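Vacuolar aminopeptidase 1 (Saccharomyces cerevisiae, PDB 5JGF) removes amino acids, preferably neutral or hydrophobic ones, from the N-termini of peptides in the vacuole as a zinc-dependent dodecamer, and is the major cargo of the cytoplasm-to-vacuole targeting pathway. Local coordinates at residues G86-H91 against L341-N346; R264-A269 against L430-L435; N337-S342 against R426-G431; T68-F73 against V292-N297; H378-V383 against I415-A420. One frame throughout, in Å; residues are numbered along the deposited sequence.

Contact 1 of 5, residues G86-H91 against L341-N346; sequences GVIGSH and LSADVN. With ZN (zinc ion), chain K.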
# COMPACT_ATOMS: atom_id res chain seq x y z
N GLY D 86 -7.50 41.98 41.90
CA GLY D 86 -7.86 42.13 40.49
C GLY D 86 -6.58 41.83 39.74
O GLY D 86 -5.63 42.61 39.80
N VAL D 87 -6.57 40.71 39.01
CA VAL D 87 -5.37 40.28 38.31
C VAL D 87 -5.44 40.13 36.79
O VAL D 87 -6.45 39.71 36.24
CB VAL D 87 -4.91 38.88 38.82
CG1 VAL D 87 -3.61 38.47 38.15
CG2 VAL D 87 -4.77 38.89 40.34
N ILE D 88 -4.34 40.48 36.13
CA ILE D 88 -4.22 40.25 34.69
C ILE D 88 -2.91 39.49 34.55
O ILE D 88 -1.85 39.99 34.93
CB ILE D 88 -4.13 41.53 33.83
CG1 ILE D 88 -5.44 42.32 33.91
CG2 ILE D 88 -3.89 41.13 32.37
CD1 ILE D 88 -5.46 43.53 32.99
N GLY D 89 -2.99 38.27 34.02
CA GLY D 89 -1.78 37.48 33.84
C GLY D 89 -1.53 37.24 32.36
O GLY D 89 -2.43 36.83 31.64
N SER D 90 -0.30 37.50 31.91
CA SER D 90 0.07 37.31 30.51
C SER D 90 1.48 36.76 30.44
O SER D 90 2.19 36.71 31.45
CB SER D 90 0.01 38.65 29.76
OG SER D 90 -1.29 39.20 29.79
N HIS D 91 1.90 36.33 29.25
CA HIS D 91 3.26 35.82 29.13
C HIS D 91 4.10 36.69 28.22
O HIS D 91 3.62 37.21 27.22
CB HIS D 91 3.27 34.33 28.70
CG HIS D 91 2.80 34.07 27.30
ND1 HIS D 91 3.66 34.04 26.23
CD2 HIS D 91 1.58 33.73 26.81
CE1 HIS D 91 3.00 33.69 25.14
NE2 HIS D 91 1.74 33.49 25.47
N LEU D 341 -7.76 37.69 35.05
CA LEU D 341 -7.96 37.72 33.62
C LEU D 341 -6.69 37.12 33.05
O LEU D 341 -5.61 37.69 33.21
CB LEU D 341 -8.12 39.15 33.07
CG LEU D 341 -9.32 40.01 33.48
CD1 LEU D 341 -9.39 41.24 32.57
CD2 LEU D 341 -10.61 39.20 33.36
N SER D 342 -6.81 35.94 32.45
CA SER D 342 -5.66 35.30 31.82
C SER D 342 -5.69 35.87 30.41
O SER D 342 -6.48 35.44 29.58
CB SER D 342 -5.86 33.78 31.78
OG SER D 342 -4.84 33.17 31.03
N ALA D 343 -4.83 36.86 30.16
CA ALA D 343 -4.80 37.53 28.87
C ALA D 343 -3.75 36.97 27.92
O ALA D 343 -2.55 37.22 28.08
CB ALA D 343 -4.58 39.03 29.06
N ASP D 344 -4.21 36.19 26.95
CA ASP D 344 -3.32 35.60 25.95
C ASP D 344 -4.03 35.75 24.61
O ASP D 344 -5.24 35.53 24.51
CB ASP D 344 -3.08 34.12 26.26
CG ASP D 344 -1.86 33.57 25.54
OD1 ASP D 344 -1.30 34.29 24.69
OD2 ASP D 344 -1.47 32.41 25.81
N VAL D 345 -3.29 36.15 23.59
CA VAL D 345 -3.86 36.34 22.27
C VAL D 345 -4.60 35.10 21.78
O VAL D 345 -4.21 33.97 22.09
CB VAL D 345 -2.77 36.70 21.24
CG1 VAL D 345 -2.17 38.06 21.57
CG2 VAL D 345 -1.68 35.63 21.24
N ASN D 346 -5.69 35.32 21.06
CA ASN D 346 -6.44 34.21 20.49
C ASN D 346 -6.48 34.41 18.98
O ASN D 346 -5.81 35.30 18.45
CB ASN D 346 -7.85 34.08 21.09
CG ASN D 346 -8.45 35.41 21.48
OD1 ASN D 346 -8.35 36.38 20.73
ND2 ASN D 346 -9.09 35.46 22.64
ZN ZN K . 0.25 32.97 24.01
O HOH W 1 -2.69 34.45 29.74
O HOH W 2 -1.60 32.51 22.53
O HOH W 3 0.94 31.07 23.70
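His91 and Asp344 reach one zinc ion through different first torsions: the imidazole CG sits between its backbone N and carbonyl carbon (chi1 69°), whereas the carboxylate carbon of Asp344 swings anti to the backbone N (chi1 -162°). In the central sheet of the M18 catalytic fold, His91 ends one of two parallel neighbours and Asp344 follows just past the paired part of the other, where Ile88 pairs with Leu341 and Gly89 with Ser342. His91 NE2 binds the metal at 2.1 Å, and Asp344 OD1 binds it at the same 2.1 Å. Asp344 OD2 is a longer ligand, giving an asymmetric bidentate grip. Ring and carboxylate planes stand 84° apart. Asp344 OD2 lies in the ring plane at the imidazole edge; with both groups on the metal, their close approach is no hydrogen bond. Two waters and Asp262 complete the coordination of this zinc, while the carbonyl oxygen of Asp93 accepts from His91 ND1 and so helps fix the ring's rotation.

A backbone ladder runs up to the site. Leu341 N donates to Val87 O at 2.7 Å, Gly89 N to Leu341 O at 2.8 Å, and Ala343 N to Gly89 O at 2.8 Å along a more bent path. On the face of Ile88 and Leu341, Ile88 CG2 rests on Ala343 CB at 4.0 Å, and Phe456 of helix 448-468 covers both. A further clasp comes just before the metal ligands: Ser90 OG donates to Ala343 O at 2.9 Å, in the carbonyl plane and on a lone pair.

Contact 2 of 5, residues R264-A269 against L430-L435; sequences RLCSFA and LGIAQL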
# COMPACT_ATOMS: atom_id res chain seq x y z
N ARG D 264 3.17 39.40 23.71
CA ARG D 264 3.61 40.74 24.11
C ARG D 264 2.54 41.77 23.76
O ARG D 264 2.54 42.89 24.27
CB ARG D 264 4.95 41.05 23.45
CG ARG D 264 6.07 40.21 24.07
CD ARG D 264 7.35 40.12 23.26
NE ARG D 264 8.23 39.15 23.91
CZ ARG D 264 9.46 38.83 23.50
NH1 ARG D 264 9.97 39.42 22.43
NH2 ARG D 264 10.17 37.92 24.15
N LEU D 265 1.61 41.38 22.89
CA LEU D 265 0.50 42.27 22.51
C LEU D 265 -0.38 42.49 23.75
O LEU D 265 -0.68 43.63 24.12
CB LEU D 265 -0.32 41.63 21.37
CG LEU D 265 -1.59 42.33 20.89
CD1 LEU D 265 -1.31 43.79 20.55
CD2 LEU D 265 -2.13 41.58 19.67
N CYS D 266 -0.79 41.40 24.39
CA CYS D 266 -1.61 41.50 25.60
C CYS D 266 -0.78 42.03 26.77
O CYS D 266 -1.28 42.79 27.60
CB CYS D 266 -2.20 40.15 25.99
SG CYS D 266 -3.61 39.64 24.99
N SER D 267 0.47 41.61 26.85
CA SER D 267 1.34 42.05 27.94
C SER D 267 1.48 43.57 27.92
O SER D 267 1.34 44.23 28.95
CB SER D 267 2.72 41.40 27.84
OG SER D 267 2.63 40.01 28.13
N PHE D 268 1.76 44.13 26.74
CA PHE D 268 1.91 45.57 26.58
C PHE D 268 0.60 46.29 26.92
O PHE D 268 0.59 47.26 27.69
CB PHE D 268 2.32 45.90 25.15
CG PHE D 268 2.53 47.37 24.88
CD1 PHE D 268 3.75 47.97 25.16
CD2 PHE D 268 1.51 48.14 24.33
CE1 PHE D 268 3.96 49.33 24.90
CE2 PHE D 268 1.70 49.50 24.07
CZ PHE D 268 2.93 50.10 24.35
N ALA D 269 -0.50 45.83 26.33
CA ALA D 269 -1.80 46.44 26.57
C ALA D 269 -2.17 46.40 28.05
O ALA D 269 -2.70 47.38 28.58
CB ALA D 269 -2.87 45.74 25.74
N LEU D 430 -9.05 35.35 27.98
CA LEU D 430 -9.45 36.26 26.91
C LEU D 430 -8.18 36.90 26.37
O LEU D 430 -7.09 36.64 26.86
CB LEU D 430 -10.40 37.33 27.44
CG LEU D 430 -10.03 38.06 28.74
CD1 LEU D 430 -8.78 38.90 28.56
CD2 LEU D 430 -11.21 38.96 29.16
N GLY D 431 -8.33 37.75 25.36
CA GLY D 431 -7.16 38.39 24.82
C GLY D 431 -7.45 39.14 23.55
O GLY D 431 -8.59 39.18 23.09
N ILE D 432 -6.42 39.76 22.99
CA ILE D 432 -6.54 40.49 21.75
C ILE D 432 -6.27 39.45 20.67
O ILE D 432 -5.25 38.77 20.71
CB ILE D 432 -5.49 41.62 21.68
CG1 ILE D 432 -5.70 42.59 22.85
CG2 ILE D 432 -5.59 42.35 20.34
CD1 ILE D 432 -4.62 43.66 22.98
N ALA D 433 -7.20 39.32 19.73
CA ALA D 433 -7.06 38.34 18.66
C ALA D 433 -6.05 38.77 17.61
O ALA D 433 -5.88 39.96 17.35
CB ALA D 433 -8.42 38.08 18.01
N GLN D 434 -5.39 37.79 17.00
CA GLN D 434 -4.41 38.07 15.96
C GLN D 434 -4.44 36.99 14.89
O GLN D 434 -4.96 35.90 15.10
CB GLN D 434 -2.99 38.13 16.55
CG GLN D 434 -2.53 36.83 17.18
CD GLN D 434 -1.03 36.76 17.33
OE1 GLN D 434 -0.30 36.51 16.36
NE2 GLN D 434 -0.54 36.98 18.54
N LEU D 435 -3.88 37.32 13.74
CA LEU D 435 -3.78 36.38 12.63
C LEU D 435 -2.39 35.78 12.72
O LEU D 435 -1.49 36.36 13.32
CB LEU D 435 -3.90 37.11 11.29
CG LEU D 435 -5.27 37.56 10.79
CD1 LEU D 435 -5.09 38.47 9.58
CD2 LEU D 435 -6.10 36.33 10.42
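Ile432 points its side chain at helix 261-278, and Leu265 takes most of its branches. At the root, Ile432 CB lies 3.9 Å from Leu265 CD2. The CG2 branch, set anti to the backbone N (chi1 of CG1 -60°), comes closer, with 3.6 Å between Ile432 CG2 and Leu265 CD2. The other branch climbs across the helix: Ile432 CG1 passes 4.2 Å from Cys266 SG, and the terminal Ile432 CD1 settles 3.9 Å from Ala269 CB, one turn on from Leu265, while also touching Leu265 CG. The Leu265 and Ile432 side chains cross at about a right angle, so the leucine fork spans both isoleucine branches. An alanine here in place of Leu265 would take away the fork and would probably leave a gap beneath CG2 and CD1 of Ile432, whose side chain would then be less firmly held.

The helix packs here against strand 426-434 of the central sheet, and near its start carries Asp262, which ligates both zinc ions. Cys266 SG also lies 3.8 Å from Gly431 CA; a beta carbon on that glycine would crowd the sulfur. The backbone supplies the polar element: Ile432 N donates to Cys266 SG at 3.5 Å, nearly straight at 168°. The thiol thus acts as a soft acceptor for a buried amide, with the long bond expected of sulfur, implying that an otherwise apolar helix-to-strand interface also gains one directional bond.

Contact 3 of 5, residues N337-S342 against R426-G431; sequences NSIILS and RTIDLG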
# COMPACT_ATOMS: atom_id res chain seq x y z
N ASN D 337 -12.51 35.79 46.55
CA ASN D 337 -13.09 37.06 46.15
C ASN D 337 -12.34 37.75 45.02
O ASN D 337 -12.59 38.92 44.73
CB ASN D 337 -13.15 38.01 47.35
CG ASN D 337 -14.23 37.64 48.34
OD1 ASN D 337 -15.43 37.82 48.08
ND2 ASN D 337 -13.83 37.10 49.49
N SER D 338 -11.43 37.03 44.37
CA SER D 338 -10.63 37.60 43.29
C SER D 338 -11.09 37.25 41.88
O SER D 338 -11.86 36.31 41.68
CB SER D 338 -9.17 37.16 43.44
OG SER D 338 -8.63 37.49 44.71
N ILE D 339 -10.61 38.01 40.91
CA ILE D 339 -10.91 37.77 39.50
C ILE D 339 -9.58 37.85 38.75
O ILE D 339 -8.86 38.84 38.84
CB ILE D 339 -11.87 38.83 38.90
CG1 ILE D 339 -13.30 38.60 39.41
CG2 ILE D 339 -11.84 38.76 37.37
CD1 ILE D 339 -13.91 37.27 38.99
N ILE D 340 -9.25 36.78 38.04
CA ILE D 340 -8.02 36.75 37.27
C ILE D 340 -8.35 36.76 35.79
O ILE D 340 -9.15 35.95 35.32
CB ILE D 340 -7.18 35.48 37.56
CG1 ILE D 340 -6.79 35.41 39.04
CG2 ILE D 340 -5.93 35.47 36.68
CD1 ILE D 340 -6.01 34.15 39.41
N LEU D 341 -7.76 37.69 35.05
CA LEU D 341 -7.96 37.72 33.62
C LEU D 341 -6.69 37.12 33.05
O LEU D 341 -5.61 37.69 33.21
CB LEU D 341 -8.12 39.15 33.07
CG LEU D 341 -9.32 40.01 33.48
CD1 LEU D 341 -9.39 41.24 32.57
CD2 LEU D 341 -10.61 39.20 33.36
N SER D 342 -6.81 35.94 32.45
CA SER D 342 -5.66 35.30 31.82
C SER D 342 -5.69 35.87 30.41
O SER D 342 -6.48 35.44 29.58
CB SER D 342 -5.86 33.78 31.78
OG SER D 342 -4.84 33.17 31.03
N ARG D 426 -11.71 32.55 40.45
CA ARG D 426 -12.38 32.51 39.16
C ARG D 426 -11.45 33.19 38.16
O ARG D 426 -11.00 34.32 38.37
CB ARG D 426 -13.72 33.24 39.25
CG ARG D 426 -14.44 33.39 37.92
CD ARG D 426 -15.92 33.63 38.12
NE ARG D 426 -16.66 32.40 38.38
CZ ARG D 426 -17.43 32.19 39.45
NH1 ARG D 426 -18.07 31.04 39.59
NH2 ARG D 426 -17.55 33.13 40.38
N THR D 427 -11.16 32.48 37.07
CA THR D 427 -10.25 32.98 36.05
C THR D 427 -10.93 33.02 34.69
O THR D 427 -11.66 32.10 34.33
CB THR D 427 -9.01 32.07 35.99
OG1 THR D 427 -8.36 32.08 37.27
CG2 THR D 427 -8.04 32.53 34.91
N ILE D 428 -10.68 34.09 33.95
CA ILE D 428 -11.28 34.28 32.64
C ILE D 428 -10.21 34.38 31.56
O ILE D 428 -9.36 35.28 31.61
CB ILE D 428 -12.13 35.56 32.62
CG1 ILE D 428 -13.14 35.51 33.77
CG2 ILE D 428 -12.86 35.70 31.28
CD1 ILE D 428 -13.54 36.87 34.29
N ASP D 429 -10.24 33.47 30.60
CA ASP D 429 -9.27 33.50 29.51
C ASP D 429 -9.83 34.36 28.39
O ASP D 429 -10.95 34.15 27.92
CB ASP D 429 -8.99 32.08 29.00
CG ASP D 429 -7.88 31.39 29.77
OD1 ASP D 429 -6.70 31.77 29.58
OD2 ASP D 429 -8.18 30.48 30.57
N LEU D 430 -9.05 35.35 27.98
CA LEU D 430 -9.45 36.26 26.91
C LEU D 430 -8.18 36.90 26.37
O LEU D 430 -7.09 36.64 26.86
CB LEU D 430 -10.40 37.33 27.44
CG LEU D 430 -10.03 38.06 28.74
CD1 LEU D 430 -8.78 38.90 28.56
CD2 LEU D 430 -11.21 38.96 29.16
N GLY D 431 -8.33 37.75 25.36
CA GLY D 431 -7.16 38.39 24.82
C GLY D 431 -7.45 39.14 23.55
O GLY D 431 -8.59 39.18 23.09
O HOH W 4 -13.02 34.18 42.62
O HOH W 5 -6.02 33.44 27.67
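Ser342 OG donates to Asp429 OD1 at 2.7 Å, the shortest link between these two strands, and it approaches from above the carboxylate, 42° out of its plane. The hydroxyl gets there by standing anti to its own amide nitrogen (chi1 173°), on the face shared with Ile340 and Thr427. There Thr427 OG1, itself hydrogen-bonded to Ala425 O, lies 3.6 Å from Ile340 CB, while Thr427 CG2 packs at 4.0 Å from Ser342 CB. On the other face, Ile428 CD1 touches Leu341 CD2 at 3.9 Å, the two side chains running side by side, and also meets Ile339 CG2.

Behind these groups stands a parallel ladder. Ile428 N donates to Ile340 O at 2.8 Å, Ser342 N to Ile428 O at 2.8 Å, and Leu430 N to Ser342 O at 3.0 Å.

In the next shell, Thr414 OG1 bonds Asp429 OD1 and the amide of Ala380 bonds OD2, so both carboxylate oxygens are held. With an alanine in place of Asp429, Ser342 OG and the Ala380 amide would probably lose their acceptor, freeing the serine hydroxyl to turn. Further out, Arg426 forms a salt bridge with Asp382 and bonds Asn66 of a neighbouring subunit. Helix 416-423 covers the Ile340 and Thr427 face; helices 383-396 and 448-468 cover that of Ile339 and Ile428. Parallel strands sandwiched between helices in this way form the core of the alpha/beta catalytic domain of zinc exopeptidases.

Contact 4 of 5, residues T68-F73 against V292-N297; sequences TNLSAF and VTLYDN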
# COMPACT_ATOMS: atom_id res chain seq x y z
N THR D 68 12.98 37.54 33.82
CA THR D 68 12.01 37.26 32.76
C THR D 68 10.57 37.06 33.26
O THR D 68 9.68 36.76 32.47
CB THR D 68 12.40 35.98 31.99
OG1 THR D 68 12.40 34.87 32.90
CG2 THR D 68 13.78 36.12 31.38
N ASN D 69 10.37 37.23 34.56
CA ASN D 69 9.07 37.03 35.21
C ASN D 69 8.87 38.27 36.09
O ASN D 69 9.60 38.47 37.06
CB ASN D 69 9.17 35.74 36.04
CG ASN D 69 7.87 35.32 36.72
OD1 ASN D 69 7.90 34.46 37.60
ND2 ASN D 69 6.74 35.91 36.33
N LEU D 70 7.89 39.10 35.74
CA LEU D 70 7.65 40.33 36.49
C LEU D 70 6.23 40.47 37.01
O LEU D 70 5.27 40.07 36.35
CB LEU D 70 7.99 41.54 35.59
CG LEU D 70 7.80 42.97 36.13
CD1 LEU D 70 8.74 43.90 35.39
CD2 LEU D 70 6.36 43.41 35.95
N SER D 71 6.10 41.04 38.20
CA SER D 71 4.80 41.26 38.80
C SER D 71 4.74 42.68 39.34
O SER D 71 5.54 43.06 40.20
CB SER D 71 4.54 40.28 39.95
OG SER D 71 3.25 40.50 40.50
N ALA D 72 3.81 43.47 38.81
CA ALA D 72 3.63 44.85 39.25
C ALA D 72 2.31 44.87 39.99
O ALA D 72 1.33 44.26 39.54
CB ALA D 72 3.57 45.78 38.04
N PHE D 73 2.27 45.55 41.13
CA PHE D 73 1.03 45.60 41.89
C PHE D 73 0.80 46.89 42.64
O PHE D 73 1.74 47.64 42.95
CB PHE D 73 0.95 44.40 42.84
CG PHE D 73 2.12 44.27 43.79
CD1 PHE D 73 2.00 44.65 45.12
CD2 PHE D 73 3.33 43.73 43.36
CE1 PHE D 73 3.06 44.49 46.02
CE2 PHE D 73 4.40 43.56 44.25
CZ PHE D 73 4.26 43.94 45.58
N VAL D 292 -0.62 43.13 37.54
CA VAL D 292 -0.42 42.60 36.20
C VAL D 292 0.85 41.78 36.42
O VAL D 292 1.88 42.32 36.82
CB VAL D 292 -0.12 43.68 35.14
CG1 VAL D 292 0.38 43.00 33.86
CG2 VAL D 292 -1.38 44.47 34.84
N THR D 293 0.76 40.48 36.20
CA THR D 293 1.91 39.62 36.36
C THR D 293 2.23 39.03 35.00
O THR D 293 1.35 38.50 34.32
CB THR D 293 1.63 38.52 37.41
OG1 THR D 293 1.39 39.15 38.68
CG2 THR D 293 2.82 37.59 37.54
N LEU D 294 3.50 39.17 34.61
CA LEU D 294 4.00 38.71 33.31
C LEU D 294 4.89 37.48 33.50
O LEU D 294 5.88 37.53 34.23
CB LEU D 294 4.80 39.84 32.66
CG LEU D 294 4.05 41.17 32.58
CD1 LEU D 294 4.95 42.23 31.97
CD2 LEU D 294 2.77 41.01 31.76
N TYR D 295 4.53 36.40 32.82
CA TYR D 295 5.25 35.14 32.93
C TYR D 295 6.13 34.77 31.74
O TYR D 295 5.89 35.19 30.61
CB TYR D 295 4.25 34.00 33.13
CG TYR D 295 3.40 34.14 34.38
CD1 TYR D 295 3.90 33.78 35.63
CD2 TYR D 295 2.10 34.65 34.30
CE1 TYR D 295 3.12 33.91 36.77
CE2 TYR D 295 1.32 34.79 35.45
CZ TYR D 295 1.84 34.42 36.68
OH TYR D 295 1.06 34.56 37.81
N ASP D 296 7.15 33.98 32.04
CA ASP D 296 8.08 33.48 31.03
C ASP D 296 7.61 32.05 30.77
O ASP D 296 6.70 31.56 31.44
CB ASP D 296 9.50 33.47 31.62
CG ASP D 296 10.58 33.14 30.59
OD1 ASP D 296 11.75 33.02 30.99
OD2 ASP D 296 10.27 33.01 29.38
N ASN D 297 8.20 31.41 29.77
CA ASN D 297 7.94 30.02 29.45
C ASN D 297 6.53 29.48 29.22
O ASN D 297 6.31 28.28 29.41
CB ASN D 297 8.64 29.14 30.49
CG ASN D 297 10.12 29.45 30.61
OD1 ASN D 297 10.80 29.72 29.62
ND2 ASN D 297 10.64 29.39 31.83
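Strands 69-73 and 292-295 run antiparallel, 178° between their directions, with Leu70-Leu294 and Ala72-Val292 as hydrogen-bonded pairs flanking the non-hydrogen-bonded pair Ser71-Thr293. Leu294 N donates to Leu70 O at 2.6 Å, nearly straight, and Ala72 N to Val292 O at 3.0 Å. Between the flanking pairs, Ser71 OG and Thr293 OG1 share a hydrogen bond of 2.9 Å.

Asn69 adds a second donor to Leu294 O: its ND2 comes in at 2.8 Å from above the carbonyl plane, while Leu70 N lies in that plane. CG of Asn69 anti to the backbone N (chi1 -176°) lays the amide alongside the Tyr295 ring, with ND2 3.6 Å from CD1 and the planes 37° apart. Thr68 and Asn69 together oppose the last residue of strand 58-65, a classic beta bulge at the start of this strand of the mixed sheet of the catalytic domain. Beside it, Thr68 OG1 donates to Asp296 OD1 at 2.7 Å, from above the carboxylate plane, and the other oxygen, Asp296 OD2, takes the backbone N of Asn297. Thr68 O is buried here without a polar partner and lies 3.4 Å from Asp296 CB.

Contact 5 of 5, residues H378-V383 against I415-A420; sequences HMATDV and IGPSLA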
# COMPACT_ATOMS: atom_id res chain seq x y z
N HIS D 378 -9.36 23.60 28.16
CA HIS D 378 -8.24 24.33 27.58
C HIS D 378 -8.23 25.78 28.06
O HIS D 378 -7.18 26.42 28.09
CB HIS D 378 -8.30 24.29 26.05
CG HIS D 378 -8.18 22.91 25.49
ND1 HIS D 378 -9.27 22.08 25.33
CD2 HIS D 378 -7.10 22.20 25.09
CE1 HIS D 378 -8.86 20.91 24.87
NE2 HIS D 378 -7.55 20.96 24.71
N MET D 379 -9.40 26.29 28.42
CA MET D 379 -9.55 27.65 28.93
C MET D 379 -10.27 27.54 30.28
O MET D 379 -11.04 26.62 30.49
CB MET D 379 -10.40 28.49 27.97
CG MET D 379 -9.85 28.62 26.56
SD MET D 379 -8.25 29.47 26.50
CE MET D 379 -7.47 28.63 25.12
N ALA D 380 -10.01 28.49 31.18
CA ALA D 380 -10.63 28.46 32.51
C ALA D 380 -11.96 29.22 32.55
O ALA D 380 -12.69 29.16 33.55
CB ALA D 380 -9.67 29.05 33.53
N THR D 381 -12.27 29.93 31.47
CA THR D 381 -13.49 30.72 31.35
C THR D 381 -14.75 29.93 31.72
O THR D 381 -14.95 28.81 31.24
CB THR D 381 -13.64 31.26 29.91
OG1 THR D 381 -12.46 31.98 29.55
CG2 THR D 381 -14.85 32.18 29.80
N ASP D 382 -15.59 30.51 32.58
CA ASP D 382 -16.83 29.86 32.99
C ASP D 382 -18.02 30.80 32.77
O ASP D 382 -17.84 31.94 32.35
CB ASP D 382 -16.76 29.40 34.46
CG ASP D 382 -16.57 30.56 35.43
OD1 ASP D 382 -16.72 31.73 35.03
OD2 ASP D 382 -16.29 30.29 36.62
N VAL D 383 -19.22 30.31 33.06
CA VAL D 383 -20.43 31.10 32.84
C VAL D 383 -20.48 32.41 33.63
O VAL D 383 -20.91 33.43 33.10
CB VAL D 383 -21.71 30.26 33.12
CG1 VAL D 383 -21.84 29.96 34.61
CG2 VAL D 383 -22.94 30.98 32.59
N ILE D 415 -2.14 29.84 30.28
CA ILE D 415 -1.79 29.69 31.68
C ILE D 415 -3.05 29.78 32.54
O ILE D 415 -3.00 29.60 33.76
CB ILE D 415 -0.83 30.81 32.15
CG1 ILE D 415 -1.50 32.17 31.99
CG2 ILE D 415 0.47 30.76 31.33
CD1 ILE D 415 -0.65 33.35 32.44
N GLY D 416 -4.18 30.06 31.90
CA GLY D 416 -5.44 30.22 32.61
C GLY D 416 -5.79 29.12 33.61
O GLY D 416 -5.98 29.40 34.80
N PRO D 417 -5.91 27.87 33.15
CA PRO D 417 -6.24 26.76 34.04
C PRO D 417 -5.25 26.62 35.20
O PRO D 417 -5.65 26.30 36.32
CB PRO D 417 -6.22 25.56 33.09
CG PRO D 417 -6.75 26.15 31.82
CD PRO D 417 -6.00 27.47 31.73
N SER D 418 -3.97 26.87 34.93
CA SER D 418 -2.95 26.78 35.96
C SER D 418 -3.19 27.83 37.05
O SER D 418 -3.20 27.50 38.24
CB SER D 418 -1.55 26.98 35.37
OG SER D 418 -1.18 25.91 34.52
N LEU D 419 -3.39 29.08 36.65
CA LEU D 419 -3.63 30.14 37.63
C LEU D 419 -4.90 29.90 38.44
O LEU D 419 -4.92 30.09 39.65
CB LEU D 419 -3.69 31.51 36.94
CG LEU D 419 -2.41 31.98 36.25
CD1 LEU D 419 -2.62 33.38 35.69
CD2 LEU D 419 -1.25 31.97 37.24
N ALA D 420 -5.97 29.47 37.76
CA ALA D 420 -7.24 29.21 38.44
C ALA D 420 -7.10 28.08 39.47
O ALA D 420 -7.61 28.19 40.59
CB ALA D 420 -8.31 28.85 37.42
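His378 meets the helix through its backbone, its CB directed away: the carbonyl oxygen His378 O lies 3.8 Å from Pro417 CG and 4.0 Å from Pro417 CD, and the proline ring packs on a peptide group. Next, Met379 continues the same backbone contact, its carbonyl carbon C standing 4.1 Å from Pro417 CG; its thioether chain leaves in another direction, CB likewise pointing away from the helix.

Ala380 carries the contact. Its methyl points at the start of helix 416-423, with Ala380 CB 3.9 Å from Gly416 C and 4.1 Å from Ala420 CB, one turn later. It thus bridges successive turns, which are themselves joined by Ala420 N donating to Gly416 O at 3.0 Å, and it is flanked by Pro417, whose CD is 4.4 Å from Ala380 CB. A beta carbon on Gly416 would itself aim at this methyl and would clash with CD of the following proline. No hydrogen bond crosses between the two segments, and the packing is purely van der Waals.

After Thr381, whose hydroxyl bonds the Asp429 amide, Asp382 is the N-cap of helix 383-396. Its CG, placed between backbone N and carbonyl carbon (chi1 62°), brings OD1 to the Gly385 amide.

Leu303 and Arg305 of a neighbouring subunit pack on Pro417 and Ala420. Within the chain, the loop between strand 369-372 and helix 383-396 is laid over the first turns of helix 416-423 and tied to strand 426-434.

Four of the contacts follow one mixed sheet. Contact 4 joins strands 69-76 and 289-295, contact 1 pairs 86-91 with 339-347, and contact 3 adds 426-434, whose far end contact 2 packs on helix 261-278. Contacts 1 and 3 share Leu341 and Ser342, their centres about 7 Å apart; contacts 3 and 4 lie about 15 Å apart. Contact 5 falls, in sequence, between the two segments of contact 3 and lies about 7 Å from it centre to centre; both reach a neighbouring subunit. Contacts 1, 2 and 4 interleave along the chain, so the zinc site of contact 1 is built from chain segments far apart in sequence.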